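Local structure of hydrolase, NUDIX family (Clostridium perfringens ATCC 13124, 3F6A) at residues L81-L89 with H98-T106. The protein probably hydrolyses a nucleoside diphosphate linked to another group, although its substrate is not established. Sequence-based numbering, arbitrary orientation.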
loop_
_atom_site.group_PDB
_atom_site.type_symbol
_atom_site.label_atom_id
_atom_site.label_comp_id
_atom_site.label_asym_id
_atom_site.label_seq_id
_atom_site.Cartn_x
_atom_site.Cartn_y
_atom_site.Cartn_z
ATOM N N LEU A 81 -0.200 -8.865 -5.372
ATOM C CA LEU A 81 1.057 -8.161 -5.575
ATOM C C LEU A 81 1.800 -7.939 -4.267
ATOM O O LEU A 81 1.253 -8.161 -3.189
ATOM C CB LEU A 81 0.785 -6.808 -6.235
ATOM C CG LEU A 81 -0.052 -6.835 -7.510
ATOM C CD1 LEU A 81 -0.316 -5.407 -7.969
ATOM C CD2 LEU A 81 0.668 -7.632 -8.588
ATOM N N ILE A 82 3.054 -7.510 -4.367
ATOM C CA ILE A 82 3.839 -7.225 -3.176
ATOM C C ILE A 82 3.290 -5.922 -2.603
ATOM O O ILE A 82 3.154 -4.923 -3.308
ATOM C CB ILE A 82 5.357 -7.089 -3.502
ATOM C CG1 ILE A 82 6.062 -6.262 -2.429
ATOM C CG2 ILE A 82 5.552 -6.472 -4.844
ATOM C CD1 ILE A 82 6.104 -6.924 -1.083
ATOM N N ASN A 83 2.961 -5.953 -1.319
ATOM C CA ASN A 83 2.385 -4.806 -0.628
ATOM C C ASN A 83 3.489 -3.897 -0.072
ATOM O O ASN A 83 4.543 -4.372 0.337
ATOM C CB ASN A 83 1.506 -5.325 0.521
ATOM C CG ASN A 83 0.399 -4.364 0.898
ATOM O OD1 ASN A 83 0.165 -4.104 2.081
ATOM N ND2 ASN A 83 -0.303 -3.847 -0.100
ATOM N N PRO A 84 3.264 -2.571 -0.063
ATOM C CA PRO A 84 4.291 -1.669 0.470
ATOM C C PRO A 84 4.414 -1.863 1.976
ATOM O O PRO A 84 3.490 -2.369 2.607
ATOM C CB PRO A 84 3.757 -0.280 0.115
ATOM C CG PRO A 84 2.265 -0.475 0.103
ATOM C CD PRO A 84 2.120 -1.813 -0.601
ATOM N N ILE A 85 5.553 -1.471 2.539
ATOM C CA ILE A 85 5.786 -1.588 3.978
ATOM C C ILE A 85 5.066 -0.427 4.660
ATOM O O ILE A 85 4.470 -0.576 5.725
ATOM C CB ILE A 85 7.293 -1.475 4.334
ATOM C CG1 ILE A 85 8.110 -2.507 3.556
ATOM C CG2 ILE A 85 7.478 -1.689 5.837
ATOM C CD1 ILE A 85 7.786 -3.946 3.894
ATOM N N HIS A 86 5.142 0.737 4.028
ATOM C CA HIS A 86 4.503 1.939 4.545
ATOM C C HIS A 86 3.972 2.772 3.392
ATOM O O HIS A 86 4.411 2.623 2.247
ATOM C CB HIS A 86 5.502 2.795 5.324
ATOM C CG HIS A 86 6.020 2.154 6.572
ATOM N ND1 HIS A 86 5.195 1.753 7.603
ATOM C CD2 HIS A 86 7.284 1.885 6.976
ATOM C CE1 HIS A 86 5.930 1.264 8.585
ATOM N NE2 HIS A 86 7.201 1.335 8.231
ATOM N N THR A 87 3.030 3.653 3.713
ATOM C CA THR A 87 2.440 4.554 2.738
ATOM C C THR A 87 2.536 5.958 3.328
ATOM O O THR A 87 1.996 6.239 4.406
ATOM C CB THR A 87 0.967 4.193 2.460
ATOM O OG1 THR A 87 0.900 2.885 1.874
ATOM C CG2 THR A 87 0.344 5.192 1.509
ATOM N N ILE A 88 3.225 6.841 2.613
ATOM C CA ILE A 88 3.425 8.209 3.076
ATOM C C ILE A 88 2.968 9.287 2.091
ATOM O O ILE A 88 3.084 9.129 0.871
ATOM C CB ILE A 88 4.917 8.430 3.403
ATOM C CG1 ILE A 88 5.336 7.474 4.522
ATOM C CG2 ILE A 88 5.170 9.885 3.791
ATOM C CD1 ILE A 88 6.820 7.514 4.838
ATOM N N LEU A 89 2.443 10.384 2.631
ATOM C CA LEU A 89 1.995 11.497 1.798
ATOM C C LEU A 89 3.104 12.549 1.749
ATOM O O LEU A 89 3.486 13.118 2.784
ATOM C CB LEU A 89 0.712 12.113 2.359
ATOM C CG LEU A 89 0.132 13.293 1.565
ATOM C CD1 LEU A 89 -0.259 12.846 0.163
ATOM C CD2 LEU A 89 -1.083 13.855 2.306
ATOM N N HIS A 98 1.712 13.988 -3.253
ATOM C CA HIS A 98 1.806 12.650 -3.807
ATOM C C HIS A 98 1.895 11.579 -2.739
ATOM O O HIS A 98 2.381 11.817 -1.629
ATOM C CB HIS A 98 3.028 12.546 -4.722
ATOM C CG HIS A 98 4.323 12.874 -4.045
ATOM N ND1 HIS A 98 5.165 11.908 -3.531
ATOM C CD2 HIS A 98 4.928 14.061 -3.808
ATOM C CE1 HIS A 98 6.233 12.489 -3.012
ATOM N NE2 HIS A 98 6.113 13.794 -3.169
ATOM N N ILE A 99 1.414 10.397 -3.093
ATOM C CA ILE A 99 1.457 9.250 -2.210
ATOM C C ILE A 99 2.744 8.515 -2.543
ATOM O O ILE A 99 3.082 8.336 -3.713
ATOM C CB ILE A 99 0.260 8.313 -2.465
ATOM C CG1 ILE A 99 -1.018 8.963 -1.936
ATOM C CG2 ILE A 99 0.497 6.957 -1.812
ATOM C CD1 ILE A 99 -2.271 8.179 -2.241
ATOM N N ASP A 100 3.473 8.102 -1.517
ATOM C CA ASP A 100 4.709 7.378 -1.737
ATOM C C ASP A 100 4.644 6.006 -1.086
ATOM O O ASP A 100 4.537 5.894 0.141
ATOM C CB ASP A 100 5.897 8.159 -1.179
ATOM C CG ASP A 100 7.211 7.432 -1.382
ATOM O OD1 ASP A 100 7.618 7.239 -2.546
ATOM O OD2 ASP A 100 7.834 7.043 -0.374
ATOM N N PHE A 101 4.687 4.969 -1.921
ATOM C CA PHE A 101 4.657 3.590 -1.448
ATOM C C PHE A 101 6.080 3.165 -1.145
ATOM O O PHE A 101 6.913 3.086 -2.044
ATOM C CB PHE A 101 4.048 2.666 -2.511
ATOM C CG PHE A 101 2.569 2.862 -2.704
ATOM C CD1 PHE A 101 1.712 2.895 -1.607
ATOM C CD2 PHE A 101 2.028 3.002 -3.978
ATOM C CE1 PHE A 101 0.338 3.065 -1.777
ATOM C CE2 PHE A 101 0.660 3.171 -4.155
ATOM C CZ PHE A 101 -0.185 3.203 -3.054
ATOM N N VAL A 102 6.348 2.886 0.128
ATOM C CA VAL A 102 7.683 2.506 0.573
ATOM C C VAL A 102 7.930 1.009 0.653
ATOM O O VAL A 102 7.171 0.281 1.282
ATOM C CB VAL A 102 7.981 3.113 1.949
ATOM C CG1 VAL A 102 9.412 2.798 2.361
ATOM C CG2 VAL A 102 7.754 4.604 1.902
ATOM N N TYR A 103 9.021 0.570 0.030
ATOM C CA TYR A 103 9.403 -0.836 0.011
ATOM C C TYR A 103 10.815 -1.007 0.548
ATOM O O TYR A 103 11.639 -0.095 0.456
ATOM C CB TYR A 103 9.370 -1.372 -1.424
ATOM C CG TYR A 103 8.003 -1.408 -2.055
ATOM C CD1 TYR A 103 7.275 -2.594 -2.117
ATOM C CD2 TYR A 103 7.432 -0.251 -2.597
ATOM C CE1 TYR A 103 6.010 -2.634 -2.704
ATOM C CE2 TYR A 103 6.167 -0.283 -3.188
ATOM C CZ TYR A 103 5.467 -1.478 -3.234
ATOM O OH TYR A 103 4.222 -1.520 -3.810
ATOM N N TYR A 104 11.091 -2.180 1.111
ATOM C CA TYR A 104 12.422 -2.490 1.616
ATOM C C TYR A 104 12.912 -3.639 0.743
ATOM O O TYR A 104 12.120 -4.484 0.325
ATOM C CB TYR A 104 12.382 -2.924 3.091
ATOM C CG TYR A 104 11.888 -1.860 4.063
ATOM C CD1 TYR A 104 11.890 -0.508 3.719
ATOM C CD2 TYR A 104 11.441 -2.212 5.335
ATOM C CE1 TYR A 104 11.460 0.472 4.625
ATOM C CE2 TYR A 104 11.010 -1.246 6.246
ATOM C CZ TYR A 104 11.021 0.093 5.884
ATOM O OH TYR A 104 10.593 1.040 6.791
ATOM N N ALA A 105 14.208 -3.669 0.462
ATOM C CA ALA A 105 14.771 -4.715 -0.383
ATOM C C ALA A 105 16.234 -4.982 -0.060
ATOM O O ALA A 105 16.845 -4.287 0.741
ATOM C CB ALA A 105 14.641 -4.318 -1.844
ATOM N N THR A 106 16.786 -6.001 -0.709
ATOM C CA THR A 106 18.178 -6.372 -0.522
ATOM C C THR A 106 18.880 -6.381 -1.878
ATOM O O THR A 106 18.228 -6.454 -2.919
ATOM C CB THR A 106 18.296 -7.781 0.089
ATOM O OG1 THR A 106 17.655 -8.725 -0.779
ATOM C CG2 THR A 106 17.634 -7.830 1.464
#
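His-86 to Leu-89 pairs with Ile-99 to Val-102 as an antiparallel beta hairpin in the mixed sheet of the NUDIX fold. The hairpin's first strand begins with a classic beta bulge, in which Ile-85 and His-86 both face Val-102.

Backbone hydrogen bonds set the register. Val-102 O takes a short bond from Ile-85 N (2.7 Å) and a weak one from His-86 N (3.4 Å). Val-102 N returns a bond to His-86 O. Ile-88 and Asp-100 exchange two more, and the one from Ile-88 N to Asp-100 O is nearly straight, with an N-H...O angle of 173°. Between these pairs, Thr-87 and Phe-101 form a non-hydrogen-bonded pair.

Two tyrosines make CH-pi contacts. Pro-84 CA lies over one face of the Tyr-103 ring, 4.0 Å from its centroid. At the ring edge, Ile-82 CG1 comes within 3.6 Å of Tyr-103 CE1. Ile-85 CG1 sits over one face of the Tyr-104 ring, offset toward the rim. A chi1 of -55° puts CG1 beside the backbone N and CG2 anti to it. Both branches then meet the ring, with Ile-85 CG2 3.6 Å from Tyr-104 CE2. Tyr-103 also packs on helix 43-55, and Tyr-104 on helix 138-150, so the two rings join the hairpin to both helices.

Apolar packing continues along the face that bears Thr-87, Ile-99 and Phe-101. Pro-84 CG comes to 3.8 Å from Phe-101 CD1, the two side chains pointing the same way. Thr-87 CG2 meets Ile-99 CG2. Phe-101 also meets Phe-101 of the second subunit, which places this face at the dimer interface.

The polar ends are held from outside the hairpin. Asp-100 bonds to Thr-8 and Ser-10 on the adjoining strand. Glu-146 OE1 is shared by His-86 NE2 and Tyr-104 OH. Tyr-104 OH lies at the edge of the His-86 ring, in its plane, 3.4 Å from His-86 CD2.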